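Indole-3-pyruvate decarboxylase (Azospirillum brasilense, PDB 2NXW) catalyses the thiamine diphosphate- and metal-dependent decarboxylation of indole-3-pyruvate and phenylpyruvate, the former yielding indole-3-acetaldehyde in auxin biosynthesis. Local coordinates at residues A222-V233 / L286-G297; A434-R442 / A526-Q534. All coordinates share one frame; numbering follows the deposited sequence.

Interaction 1: A222-V233 / L286-G297; sequences ATSPVLMVCVEV and LVEESDGLFLLG
With CG of D291 set between its own backbone N and carbonyl carbon (chi1 62°), the carboxylate turns to the start of segment 222-233 and takes two successive amides: T223 N gives to the syn lone pair of OD2 (2.8 Å), and S224 N meets OD1 on its syn side at 2.7 Å. OG of S290 donates to S224 O at 2.8 Å and accepts from G292 N, closing an ST turn. Without the D291 carboxylate, as with an alanine here, the T223 and S224 amides would probably lose their shared acceptor, and the turn before the strand would be less firmly fixed. Beyond this turn strands 225-229 and 292-296 run parallel, 10° apart, in a regular ladder: F294 N points almost straight at V226 O (2.8 Å), M228 N donates to F294 O, and L296 N to M228 O. On one face M228 carries the packing. M228 SD lies 3.4 Å from L295 CD2, the bend at chi3 (81°) turns CE to V287 CG2, and M228 CG meets L293 CD1 at 3.6 Å; V226 CG2 rests on L286 CG. On the other face L227 CD1 approaches the F294 ring obliquely, 3.6 Å from CD2. Past the strands, G297 O receives E232 N at the first turn of helix 231-235, and E232 itself reaches K110 in a salt bridge. These are inner strands of the central-domain sheet, 253-255 flanking 225-229 and 317-321 flanking 292-296; helices 239-249 and 337-346 cover the L227, F294 and L296 face, the pattern of an alpha/beta sheet.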
loop_
_atom_site.group_PDB
_atom_site.type_symbol
_atom_site.label_atom_id
_atom_site.label_comp_id
_atom_site.label_asym_id
_atom_site.label_seq_id
_atom_site.Cartn_x
_atom_site.Cartn_y
_atom_site.Cartn_z
ATOM N N ALA A 222 -19.496 -33.003 -16.384
ATOM C CA ALA A 222 -18.576 -33.464 -15.347
ATOM C C ALA A 222 -18.773 -34.947 -15.040
ATOM O O ALA A 222 -19.897 -35.444 -15.040
ATOM C CB ALA A 222 -18.772 -32.636 -14.069
ATOM N N THR A 223 -17.673 -35.650 -14.777
ATOM C CA THR A 223 -17.739 -37.066 -14.442
ATOM C C THR A 223 -18.151 -37.234 -12.979
ATOM O O THR A 223 -18.830 -38.195 -12.622
ATOM C CB THR A 223 -16.375 -37.753 -14.658
ATOM O OG1 THR A 223 -16.064 -37.769 -16.057
ATOM C CG2 THR A 223 -16.402 -39.181 -14.136
ATOM N N SER A 224 -17.730 -36.293 -12.136
ATOM C CA SER A 224 -18.051 -36.338 -10.713
ATOM C C SER A 224 -18.446 -34.960 -10.182
ATOM O O SER A 224 -17.732 -34.348 -9.384
ATOM C CB SER A 224 -16.855 -36.870 -9.919
ATOM O OG SER A 224 -17.213 -37.107 -8.563
ATOM N N PRO A 225 -19.595 -34.448 -10.635
ATOM C CA PRO A 225 -20.060 -33.139 -10.183
ATOM C C PRO A 225 -20.500 -33.184 -8.726
ATOM O O PRO A 225 -20.923 -34.226 -8.222
ATOM C CB PRO A 225 -21.222 -32.844 -11.126
ATOM C CG PRO A 225 -21.788 -34.214 -11.382
ATOM C CD PRO A 225 -20.540 -35.045 -11.597
ATOM N N VAL A 226 -20.384 -32.047 -8.054
ATOM C CA VAL A 226 -20.783 -31.936 -6.662
ATOM C C VAL A 226 -21.427 -30.581 -6.425
ATOM O O VAL A 226 -20.897 -29.557 -6.860
ATOM C CB VAL A 226 -19.566 -32.049 -5.712
ATOM C CG1 VAL A 226 -19.999 -31.743 -4.276
ATOM C CG2 VAL A 226 -18.946 -33.429 -5.815
ATOM N N LEU A 227 -22.574 -30.577 -5.750
ATOM C CA LEU A 227 -23.243 -29.323 -5.411
ATOM C C LEU A 227 -22.955 -29.048 -3.934
ATOM O O LEU A 227 -23.287 -29.867 -3.076
ATOM C CB LEU A 227 -24.765 -29.409 -5.615
ATOM C CG LEU A 227 -25.532 -28.198 -5.059
ATOM C CD1 LEU A 227 -25.191 -26.971 -5.896
ATOM C CD2 LEU A 227 -27.030 -28.439 -5.092
ATOM N N MET A 228 -22.310 -27.918 -3.649
ATOM C CA MET A 228 -22.018 -27.525 -2.268
ATOM C C MET A 228 -22.970 -26.405 -1.854
ATOM O O MET A 228 -23.069 -25.376 -2.528
ATOM C CB MET A 228 -20.573 -27.042 -2.129
ATOM C CG MET A 228 -19.541 -28.114 -2.392
ATOM S SD MET A 228 -17.981 -27.763 -1.537
ATOM C CE MET A 228 -18.387 -28.349 0.099
ATOM N N VAL A 229 -23.690 -26.623 -0.756
ATOM C CA VAL A 229 -24.638 -25.640 -0.246
ATOM C C VAL A 229 -23.898 -24.885 0.853
ATOM O O VAL A 229 -23.449 -25.467 1.845
ATOM C CB VAL A 229 -25.906 -26.346 0.266
ATOM C CG1 VAL A 229 -26.860 -25.342 0.883
ATOM C CG2 VAL A 229 -26.575 -27.061 -0.909
ATOM N N CYS A 230 -23.793 -23.575 0.669
ATOM C CA CYS A 230 -22.974 -22.752 1.542
ATOM C C CYS A 230 -23.630 -21.579 2.273
ATOM O O CYS A 230 -24.852 -21.422 2.243
ATOM C CB CYS A 230 -21.778 -22.295 0.703
ATOM S SG CYS A 230 -21.181 -23.618 -0.450
ATOM N N VAL A 231 -22.801 -20.741 2.896
ATOM C CA VAL A 231 -23.287 -19.639 3.727
ATOM C C VAL A 231 -24.335 -18.699 3.136
ATOM O O VAL A 231 -25.319 -18.390 3.802
ATOM C CB VAL A 231 -22.091 -18.808 4.321
ATOM C CG1 VAL A 231 -21.467 -17.924 3.272
ATOM C CG2 VAL A 231 -22.565 -17.989 5.506
ATOM N N GLU A 232 -24.159 -18.249 1.899
ATOM C CA GLU A 232 -25.154 -17.341 1.331
ATOM C C GLU A 232 -26.554 -17.950 1.219
ATOM O O GLU A 232 -27.552 -17.229 1.249
ATOM C CB GLU A 232 -24.706 -16.824 -0.036
ATOM C CG GLU A 232 -23.510 -15.880 0.016
ATOM C CD GLU A 232 -23.255 -15.209 -1.319
ATOM O OE1 GLU A 232 -23.551 -15.840 -2.352
ATOM O OE2 GLU A 232 -22.756 -14.062 -1.334
ATOM N N VAL A 233 -26.637 -19.270 1.093
ATOM C CA VAL A 233 -27.938 -19.922 0.997
ATOM C C VAL A 233 -28.684 -19.692 2.308
ATOM O O VAL A 233 -29.883 -19.414 2.312
ATOM C CB VAL A 233 -27.788 -21.430 0.736
ATOM C CG1 VAL A 233 -29.166 -22.123 0.813
ATOM C CG2 VAL A 233 -27.171 -21.654 -0.654
ATOM N N LEU A 286 -14.515 -36.652 -2.179
ATOM C CA LEU A 286 -15.565 -36.316 -3.138
ATOM C C LEU A 286 -15.449 -34.860 -3.593
ATOM O O LEU A 286 -15.525 -34.557 -4.786
ATOM C CB LEU A 286 -16.944 -36.536 -2.508
ATOM C CG LEU A 286 -18.140 -36.164 -3.386
ATOM C CD1 LEU A 286 -18.184 -37.081 -4.597
ATOM C CD2 LEU A 286 -19.426 -36.284 -2.586
ATOM N N VAL A 287 -15.270 -33.964 -2.632
ATOM C CA VAL A 287 -15.153 -32.540 -2.925
ATOM C C VAL A 287 -13.857 -32.168 -3.648
ATOM O O VAL A 287 -13.865 -31.486 -4.680
ATOM C CB VAL A 287 -15.248 -31.707 -1.616
ATOM C CG1 VAL A 287 -14.919 -30.242 -1.884
ATOM C CG2 VAL A 287 -16.654 -31.819 -1.036
ATOM N N GLU A 288 -12.735 -32.625 -3.110
ATOM C CA GLU A 288 -11.451 -32.283 -3.692
ATOM C C GLU A 288 -11.133 -32.938 -5.031
ATOM O O GLU A 288 -10.289 -32.433 -5.774
ATOM C CB GLU A 288 -10.353 -32.552 -2.659
ATOM C CG GLU A 288 -10.584 -31.728 -1.397
ATOM C CD GLU A 288 -9.534 -31.944 -0.330
ATOM O OE1 GLU A 288 -8.634 -32.785 -0.540
ATOM O OE2 GLU A 288 -9.613 -31.268 0.721
ATOM N N GLU A 289 -11.816 -34.030 -5.360
ATOM C CA GLU A 289 -11.581 -34.696 -6.640
ATOM C C GLU A 289 -12.652 -34.350 -7.672
ATOM O O GLU A 289 -12.604 -34.820 -8.811
ATOM C CB GLU A 289 -11.535 -36.213 -6.459
ATOM C CG GLU A 289 -10.483 -36.683 -5.475
ATOM C CD GLU A 289 -10.266 -38.180 -5.534
ATOM O OE1 GLU A 289 -11.253 -38.919 -5.740
ATOM O OE2 GLU A 289 -9.106 -38.617 -5.366
ATOM N N SER A 290 -13.616 -33.523 -7.284
ATOM C CA SER A 290 -14.689 -33.153 -8.206
ATOM C C SER A 290 -14.209 -32.359 -9.422
ATOM O O SER A 290 -13.382 -31.455 -9.299
ATOM C CB SER A 290 -15.759 -32.342 -7.473
ATOM O OG SER A 290 -16.775 -31.932 -8.376
ATOM N N ASP A 291 -14.738 -32.705 -10.597
ATOM C CA ASP A 291 -14.389 -32.007 -11.828
ATOM C C ASP A 291 -15.549 -31.100 -12.261
ATOM O O ASP A 291 -15.634 -30.666 -13.410
ATOM C CB ASP A 291 -14.026 -33.018 -12.930
ATOM C CG ASP A 291 -15.177 -33.944 -13.295
ATOM O OD1 ASP A 291 -16.048 -34.205 -12.437
ATOM O OD2 ASP A 291 -15.197 -34.430 -14.448
ATOM N N GLY A 292 -16.437 -30.823 -11.306
ATOM C CA GLY A 292 -17.592 -29.968 -11.533
ATOM C C GLY A 292 -18.126 -29.600 -10.160
ATOM O O GLY A 292 -19.203 -30.046 -9.752
ATOM N N LEU A 293 -17.348 -28.794 -9.441
ATOM C CA LEU A 293 -17.690 -28.370 -8.082
ATOM C C LEU A 293 -18.466 -27.055 -8.078
ATOM O O LEU A 293 -17.912 -25.985 -8.313
ATOM C CB LEU A 293 -16.409 -28.219 -7.263
ATOM C CG LEU A 293 -16.540 -27.925 -5.766
ATOM C CD1 LEU A 293 -17.263 -29.062 -5.046
ATOM C CD2 LEU A 293 -15.144 -27.729 -5.189
ATOM N N PHE A 294 -19.761 -27.141 -7.803
ATOM C CA PHE A 294 -20.619 -25.961 -7.786
ATOM C C PHE A 294 -20.714 -25.420 -6.357
ATOM O O PHE A 294 -21.436 -25.977 -5.529
ATOM C CB PHE A 294 -22.002 -26.365 -8.316
ATOM C CG PHE A 294 -22.947 -25.219 -8.577
ATOM C CD1 PHE A 294 -22.566 -23.890 -8.391
ATOM C CD2 PHE A 294 -24.238 -25.485 -9.033
ATOM C CE1 PHE A 294 -23.463 -22.845 -8.657
ATOM C CE2 PHE A 294 -25.136 -24.452 -9.299
ATOM C CZ PHE A 294 -24.750 -23.133 -9.112
ATOM N N LEU A 295 -19.971 -24.348 -6.084
ATOM C CA LEU A 295 -19.968 -23.723 -4.761
ATOM C C LEU A 295 -21.077 -22.684 -4.751
ATOM O O LEU A 295 -20.894 -21.544 -5.203
ATOM C CB LEU A 295 -18.621 -23.049 -4.488
ATOM C CG LEU A 295 -17.389 -23.947 -4.531
ATOM C CD1 LEU A 295 -16.138 -23.109 -4.311
ATOM C CD2 LEU A 295 -17.509 -25.032 -3.466
ATOM N N LEU A 296 -22.231 -23.076 -4.228
ATOM C CA LEU A 296 -23.373 -22.180 -4.183
ATOM C C LEU A 296 -23.342 -21.306 -2.930
ATOM O O LEU A 296 -23.839 -21.709 -1.870
ATOM C CB LEU A 296 -24.671 -23.006 -4.252
ATOM C CG LEU A 296 -25.984 -22.257 -4.511
ATOM C CD1 LEU A 296 -25.979 -21.656 -5.907
ATOM C CD2 LEU A 296 -27.151 -23.224 -4.356
ATOM N N GLY A 297 -22.727 -20.127 -3.060
ATOM C CA GLY A 297 -22.651 -19.158 -1.970
ATOM C C GLY A 297 -21.521 -19.324 -0.976
ATOM O O GLY A 297 -21.628 -18.846 0.156
HETATM O O HOH W 1 -15.341 -36.264 -6.979
#

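Interaction 2: A434-R442 / A526-Q534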
loop_
_atom_site.group_PDB
_atom_site.type_symbol
_atom_site.label_atom_id
_atom_site.label_comp_id
_atom_site.label_asym_id
_atom_site.label_seq_id
_atom_site.Cartn_x
_atom_site.Cartn_y
_atom_site.Cartn_z
ATOM N N ALA A 434 -27.626 -14.587 20.895
ATOM C CA ALA A 434 -28.616 -15.470 20.307
ATOM C C ALA A 434 -29.774 -15.676 21.270
ATOM O O ALA A 434 -30.936 -15.583 20.868
ATOM C CB ALA A 434 -27.987 -16.820 19.943
ATOM N N GLN A 435 -29.490 -15.936 22.543
ATOM C CA GLN A 435 -30.602 -16.168 23.453
ATOM C C GLN A 435 -31.444 -14.906 23.669
ATOM O O GLN A 435 -32.649 -15.001 23.921
ATOM C CB GLN A 435 -30.115 -16.769 24.781
ATOM C CG GLN A 435 -31.306 -17.331 25.588
ATOM C CD GLN A 435 -30.958 -18.383 26.628
ATOM O OE1 GLN A 435 -31.739 -18.610 27.574
ATOM N NE2 GLN A 435 -29.822 -19.043 26.469
ATOM N N CYS A 436 -30.844 -13.723 23.549
ATOM C CA CYS A 436 -31.638 -12.504 23.715
ATOM C C CYS A 436 -32.736 -12.423 22.657
ATOM O O CYS A 436 -33.793 -11.837 22.913
ATOM C CB CYS A 436 -30.767 -11.247 23.620
ATOM S SG CYS A 436 -29.803 -10.894 25.104
ATOM N N VAL A 437 -32.506 -13.004 21.484
ATOM C CA VAL A 437 -33.506 -12.950 20.418
ATOM C C VAL A 437 -34.188 -14.283 20.121
ATOM O O VAL A 437 -34.973 -14.376 19.179
ATOM C CB VAL A 437 -32.882 -12.394 19.096
ATOM C CG1 VAL A 437 -32.281 -11.012 19.355
ATOM C CG2 VAL A 437 -31.820 -13.354 18.533
ATOM N N SER A 438 -33.930 -15.297 20.944
ATOM C CA SER A 438 -34.480 -16.634 20.723
ATOM C C SER A 438 -35.868 -16.923 21.287
ATOM O O SER A 438 -36.349 -18.051 21.183
ATOM C CB SER A 438 -33.509 -17.671 21.277
ATOM O OG SER A 438 -33.593 -17.689 22.694
ATOM N N GLY A 439 -36.502 -15.925 21.889
ATOM C CA GLY A 439 -37.837 -16.156 22.413
ATOM C C GLY A 439 -37.895 -17.294 23.404
ATOM O O GLY A 439 -38.795 -18.144 23.349
ATOM N N GLY A 440 -36.916 -17.309 24.303
ATOM C CA GLY A 440 -36.855 -18.325 25.340
ATOM C C GLY A 440 -36.161 -19.641 25.025
ATOM O O GLY A 440 -35.990 -20.467 25.930
ATOM N N LYS A 441 -35.784 -19.866 23.765
ATOM C CA LYS A 441 -35.096 -21.101 23.412
ATOM C C LYS A 441 -33.721 -21.007 24.056
ATOM O O LYS A 441 -32.983 -20.042 23.842
ATOM C CB LYS A 441 -34.971 -21.247 21.892
ATOM C CG LYS A 441 -36.319 -21.420 21.172
ATOM C CD LYS A 441 -36.983 -22.739 21.528
ATOM C CE LYS A 441 -38.172 -23.028 20.609
ATOM N NZ LYS A 441 -39.350 -22.129 20.858
ATOM N N ARG A 442 -33.391 -22.001 24.863
ATOM C CA ARG A 442 -32.129 -21.998 25.573
ATOM C C ARG A 442 -30.961 -22.278 24.646
ATOM O O ARG A 442 -31.071 -23.074 23.721
ATOM C CB ARG A 442 -32.190 -23.029 26.693
ATOM C CG ARG A 442 -31.263 -22.743 27.836
ATOM C CD ARG A 442 -31.587 -23.620 29.045
ATOM N NE ARG A 442 -30.976 -23.057 30.231
ATOM C CZ ARG A 442 -30.899 -23.647 31.424
ATOM N NH1 ARG A 442 -31.413 -24.866 31.617
ATOM N NH2 ARG A 442 -30.285 -23.025 32.416
ATOM N N ALA A 526 -28.051 -28.932 35.115
ATOM C CA ALA A 526 -28.075 -27.684 34.369
ATOM C C ALA A 526 -29.350 -27.575 33.544
ATOM O O ALA A 526 -30.012 -26.531 33.551
ATOM C CB ALA A 526 -26.842 -27.592 33.450
ATOM N N PHE A 527 -29.688 -28.638 32.820
ATOM C CA PHE A 527 -30.896 -28.627 32.007
ATOM C C PHE A 527 -32.155 -28.533 32.857
ATOM O O PHE A 527 -33.154 -27.957 32.430
ATOM C CB PHE A 527 -30.960 -29.874 31.129
ATOM C CG PHE A 527 -30.321 -29.693 29.796
ATOM C CD1 PHE A 527 -31.033 -29.124 28.740
ATOM C CD2 PHE A 527 -28.994 -30.056 29.597
ATOM C CE1 PHE A 527 -30.432 -28.919 27.505
ATOM C CE2 PHE A 527 -28.382 -29.854 28.357
ATOM C CZ PHE A 527 -29.104 -29.285 27.312
ATOM N N ALA A 528 -32.111 -29.090 34.058
ATOM C CA ALA A 528 -33.286 -29.061 34.924
ATOM C C ALA A 528 -33.472 -27.728 35.632
ATOM O O ALA A 528 -34.515 -27.487 36.243
ATOM C CB ALA A 528 -33.180 -30.172 35.953
ATOM N N THR A 529 -32.475 -26.855 35.528
ATOM C CA THR A 529 -32.487 -25.582 36.231
ATOM C C THR A 529 -32.449 -24.348 35.335
ATOM O O THR A 529 -31.386 -23.948 34.865
ATOM C CB THR A 529 -31.278 -25.499 37.197
ATOM O OG1 THR A 529 -31.184 -26.722 37.948
ATOM C CG2 THR A 529 -31.434 -24.340 38.167
ATOM N N ARG A 530 -33.609 -23.748 35.096
ATOM C CA ARG A 530 -33.673 -22.537 34.293
ATOM C C ARG A 530 -33.795 -21.344 35.237
ATOM O O ARG A 530 -33.950 -21.519 36.451
ATOM C CB ARG A 530 -34.861 -22.604 33.330
ATOM C CG ARG A 530 -34.625 -23.613 32.214
ATOM C CD ARG A 530 -35.392 -23.264 30.947
ATOM N NE ARG A 530 -34.881 -22.048 30.314
ATOM C CZ ARG A 530 -35.238 -21.630 29.101
ATOM N NH1 ARG A 530 -36.111 -22.331 28.380
ATOM N NH2 ARG A 530 -34.725 -20.508 28.609
ATOM N N GLY A 531 -33.697 -20.133 34.693
ATOM C CA GLY A 531 -33.801 -18.932 35.508
ATOM C C GLY A 531 -32.470 -18.272 35.864
ATOM O O GLY A 531 -32.432 -17.096 36.230
ATOM N N ARG A 532 -31.386 -19.041 35.779
ATOM C CA ARG A 532 -30.029 -18.564 36.065
ATOM C C ARG A 532 -29.106 -19.290 35.099
ATOM O O ARG A 532 -29.355 -20.451 34.779
ATOM C CB ARG A 532 -29.608 -18.937 37.495
ATOM C CG ARG A 532 -30.320 -18.148 38.592
ATOM C CD ARG A 532 -30.111 -18.791 39.960
ATOM N NE ARG A 532 -28.725 -18.739 40.440
ATOM C CZ ARG A 532 -28.151 -17.669 40.985
ATOM N NH1 ARG A 532 -28.834 -16.537 41.127
ATOM N NH2 ARG A 532 -26.889 -17.728 41.405
ATOM N N PHE A 533 -28.053 -18.624 34.621
ATOM C CA PHE A 533 -27.142 -19.336 33.731
ATOM C C PHE A 533 -26.486 -20.475 34.510
ATOM O O PHE A 533 -26.321 -20.407 35.732
ATOM C CB PHE A 533 -26.098 -18.382 33.098
ATOM C CG PHE A 533 -24.983 -17.945 34.017
ATOM C CD1 PHE A 533 -23.924 -18.805 34.298
ATOM C CD2 PHE A 533 -24.953 -16.653 34.542
ATOM C CE1 PHE A 533 -22.851 -18.386 35.084
ATOM C CE2 PHE A 533 -23.881 -16.218 35.334
ATOM C CZ PHE A 533 -22.823 -17.098 35.603
ATOM N N GLN A 534 -26.157 -21.533 33.785
ATOM C CA GLN A 534 -25.557 -22.714 34.383
ATOM C C GLN A 534 -24.192 -22.937 33.767
ATOM O O GLN A 534 -24.086 -23.171 32.565
ATOM C CB GLN A 534 -26.441 -23.927 34.113
ATOM C CG GLN A 534 -27.875 -23.771 34.616
ATOM C CD GLN A 534 -27.964 -23.774 36.122
ATOM O OE1 GLN A 534 -27.460 -24.691 36.779
ATOM N NE2 GLN A 534 -28.604 -22.749 36.686
HETATM O O HOH W 2 -33.270 -26.427 30.041
#
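R442 reaches across to segment 526-534 with an extended chain, its CG opposite the backbone N (chi1 -155°), and its guanidinium end is the tightly held part of the contact. R442 NH1 donates to A526 O at 2.9 Å and NH2 to T529 O at 2.8 Å, both acceptors tilted out of the guanidinium plane; a water accepts from R442 NH1 and donates to F527 O at 2.8 Å. A526 O also accepts from T529 N, which arrives from the opposite face of the carbonyl plane. Q534 CG lies 3.3 Å from R442 NH2, and R442 NE donates to D468 O. In this C-terminal thiamine diphosphate-binding domain, R442 thus ties the end of helix 516-528 to the entry of strand 443-448, just after the type I' turn S438-K441. The more solvent-exposed side belongs to R530. It slides past R442 in the opposite direction, the two guanidinium planes 12° apart, with R530 CG over one face of the R442 group, 3.5 Å from NH1. The R530 end grips a single atom: NH1 (3.1 Å) and NH2 (3.0 Å) both donate in plane to G440 O. Although the NE atoms of R442 and R530 are 4.0 Å apart, a salt bridge from R530 to D468 probably offsets the like charges.

Interaction 1 closes before interaction 2 opens, and the two belong to different domains: 222-233 and 286-297 to the central domain, 434-442 and 526-534 to the C-terminal thiamine diphosphate-binding domain. Their centres are 37 Å apart, on opposite sides of the centre of the chain, and the nearest atoms are about 15 Å apart. They share no sheet. Interaction 1 joins neighbouring strands inside a mixed sheet, whereas interaction 2 links loops that lead into strands 443-448 and 534-539 of a parallel sheet, between which strand 470-475 runs. Each contact thus lies within its own domain and does not join the two, and neither touches the cofactor or magnesium sites directly.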